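Local coordinates for protein Co-type Nitrile Hydratase beta subunit (Pseudomonas putida, PDB 3QYH) that probably forms, with its alpha-subunit partner, a cobalt-dependent nitrile hydratase that hydrates nitriles to the corresponding amides, at residues N143-P151 against T170-K178. Numbering follows the deposited sequence.
Sequences NPVGHTRMP and TPDTAAHGK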
# COMPACT_ATOMS: atom_id res chain seq x y z
N ASN B 143 5.11 4.40 22.37
CA ASN B 143 6.30 4.63 21.58
C ASN B 143 7.16 3.39 21.54
O ASN B 143 8.31 3.43 21.96
CB ASN B 143 7.06 5.86 22.10
CG ASN B 143 6.31 7.14 21.82
OD1 ASN B 143 6.38 7.68 20.71
ND2 ASN B 143 5.58 7.63 22.83
N PRO B 144 6.61 2.29 21.02
CA PRO B 144 7.32 1.01 21.00
C PRO B 144 8.54 1.11 20.11
O PRO B 144 8.49 1.83 19.12
CB PRO B 144 6.33 0.04 20.35
CG PRO B 144 5.30 0.87 19.69
CD PRO B 144 5.36 2.26 20.24
N VAL B 145 9.61 0.38 20.45
CA VAL B 145 10.76 0.31 19.57
C VAL B 145 10.50 -0.70 18.46
O VAL B 145 11.13 -0.64 17.40
CB VAL B 145 12.05 -0.08 20.32
CG1 VAL B 145 12.39 0.99 21.34
CG2 VAL B 145 11.87 -1.43 20.99
N GLY B 146 9.57 -1.62 18.70
CA GLY B 146 9.21 -2.62 17.71
C GLY B 146 8.15 -2.13 16.73
O GLY B 146 7.83 -0.94 16.66
N HIS B 147 7.59 -3.07 15.97
CA HIS B 147 6.71 -2.73 14.85
C HIS B 147 5.34 -2.28 15.36
O HIS B 147 4.77 -2.92 16.25
CB HIS B 147 6.56 -3.96 13.94
CG HIS B 147 5.72 -3.71 12.72
ND1 HIS B 147 6.05 -2.78 11.75
CD2 HIS B 147 4.57 -4.30 12.29
CE1 HIS B 147 5.14 -2.80 10.79
NE2 HIS B 147 4.24 -3.71 11.09
N THR B 148 4.81 -1.19 14.80
CA THR B 148 3.45 -0.76 15.12
C THR B 148 2.86 -0.01 13.94
O THR B 148 3.59 0.48 13.07
CB THR B 148 3.41 0.14 16.38
OG1 THR B 148 2.07 0.23 16.88
CG2 THR B 148 3.95 1.56 16.08
N ARG B 149 1.52 0.10 13.90
CA ARG B 149 0.88 0.77 12.76
C ARG B 149 0.12 2.04 13.15
O ARG B 149 -0.69 2.53 12.35
CB ARG B 149 -0.08 -0.19 12.01
CG ARG B 149 0.60 -1.45 11.47
CD ARG B 149 1.68 -1.09 10.42
NE ARG B 149 1.07 -0.67 9.17
CZ ARG B 149 1.74 -0.26 8.10
NH1 ARG B 149 3.07 -0.18 8.11
NH2 ARG B 149 1.06 0.07 7.02
N MET B 150 0.38 2.57 14.34
CA MET B 150 -0.17 3.87 14.72
C MET B 150 0.83 4.95 14.39
O MET B 150 1.86 5.06 15.07
CB MET B 150 -0.55 3.94 16.23
CG MET B 150 0.47 3.42 17.23
SD MET B 150 0.22 4.22 18.87
CE MET B 150 -1.33 3.49 19.38
N PRO B 151 0.55 5.73 13.34
CA PRO B 151 1.56 6.72 12.96
C PRO B 151 1.78 7.73 14.08
O PRO B 151 0.86 8.03 14.85
CB PRO B 151 0.94 7.42 11.75
CG PRO B 151 -0.08 6.40 11.18
CD PRO B 151 -0.62 5.72 12.44
N THR B 170 -3.07 -8.73 14.52
CA THR B 170 -2.35 -7.58 15.06
C THR B 170 -0.88 -7.61 14.65
O THR B 170 -0.13 -8.52 15.04
CB THR B 170 -2.45 -7.54 16.61
OG1 THR B 170 -3.82 -7.38 17.00
CG2 THR B 170 -1.61 -6.39 17.19
N PRO B 171 -0.44 -6.60 13.88
CA PRO B 171 0.94 -6.57 13.37
C PRO B 171 1.96 -6.41 14.49
O PRO B 171 3.03 -7.00 14.38
CB PRO B 171 0.96 -5.34 12.45
CG PRO B 171 -0.46 -5.02 12.19
CD PRO B 171 -1.20 -5.42 13.44
N ASP B 172 1.62 -5.67 15.55
CA ASP B 172 2.58 -5.46 16.64
C ASP B 172 3.08 -6.77 17.24
O ASP B 172 4.23 -6.87 17.66
CB ASP B 172 1.98 -4.60 17.76
CG ASP B 172 1.41 -3.29 17.26
OD1 ASP B 172 1.72 -2.24 17.85
OD2 ASP B 172 0.64 -3.30 16.26
N THR B 173 2.20 -7.76 17.31
CA THR B 173 2.61 -9.05 17.85
C THR B 173 3.10 -10.00 16.75
O THR B 173 4.05 -10.77 16.95
CB THR B 173 1.46 -9.70 18.64
OG1 THR B 173 0.27 -9.68 17.84
CG2 THR B 173 1.20 -8.91 19.93
N ALA B 174 2.45 -9.95 15.59
CA ALA B 174 2.80 -10.88 14.52
C ALA B 174 4.19 -10.63 13.96
O ALA B 174 4.81 -11.53 13.43
CB ALA B 174 1.76 -10.82 13.40
N ALA B 175 4.67 -9.39 14.04
CA ALA B 175 6.01 -9.10 13.55
C ALA B 175 7.10 -9.60 14.49
O ALA B 175 8.28 -9.60 14.13
CB ALA B 175 6.18 -7.59 13.33
N HIS B 176 6.73 -10.00 15.70
CA HIS B 176 7.73 -10.29 16.74
C HIS B 176 7.55 -11.67 17.39
O HIS B 176 7.88 -11.87 18.56
CB HIS B 176 7.75 -9.18 17.81
CG HIS B 176 8.13 -7.84 17.27
ND1 HIS B 176 9.43 -7.50 16.96
CD2 HIS B 176 7.37 -6.75 16.98
CE1 HIS B 176 9.46 -6.26 16.49
NE2 HIS B 176 8.22 -5.78 16.50
N GLY B 177 6.98 -12.62 16.64
CA GLY B 177 6.78 -13.97 17.13
C GLY B 177 5.90 -14.12 18.35
O GLY B 177 6.04 -15.08 19.10
N LYS B 178 4.96 -13.19 18.55
CA LYS B 178 4.09 -13.22 19.73
C LYS B 178 2.66 -13.60 19.37
O LYS B 178 1.75 -13.41 20.17
CB LYS B 178 4.08 -11.85 20.42
CG LYS B 178 5.43 -11.48 21.04
CD LYS B 178 5.34 -10.15 21.79
CE LYS B 178 6.71 -9.70 22.30
NZ LYS B 178 7.29 -10.67 23.27
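Gly146 CA sits close against His176 NE2, and the same ring nitrogen accepts a nearly straight hydrogen bond (2.8 Å, 177°) from His147 N, which lies close to the imidazole plane. The backbone sets His147 CB against Ala175 CB at 3.7 Å, and a chi1 of -177° turns the ring so that CD2 rests beside Pro171 CB, with Pro171 O at the ring edge. Its ND1 is held from elsewhere, by Glu56. His147 O takes a CA-H...O contact from Asp172 CA. Next, Thr148 OG1 donates to Asp172 OD1 (2.7 Å) on the syn side of the carboxylate, 25° out of its plane, while the Tyr215 hydroxyl bonds both Asp172 OD2 and Arg149 N, a second link to the loop. Were Asp172 an alanine, the Thr148 hydroxyl would probably lose its acceptor and Tyr215 one of its partners. The Arg149 side chain crosses Pro171 at about a right angle, CG to CG 3.8 Å; beyond, NH2 hydrogen-bonds a modified side chain of the partner subunit and NE that chain's backbone. The contact thus joins the loop between strands 136-139 and 158-168 to the short helix 171-174 and following turn in the SH3-like C-terminal domain, and the Arg149 side chain comes within about 5 Å of the cobalt(III) ion at the subunit-interface metal centre of nitrile hydratases.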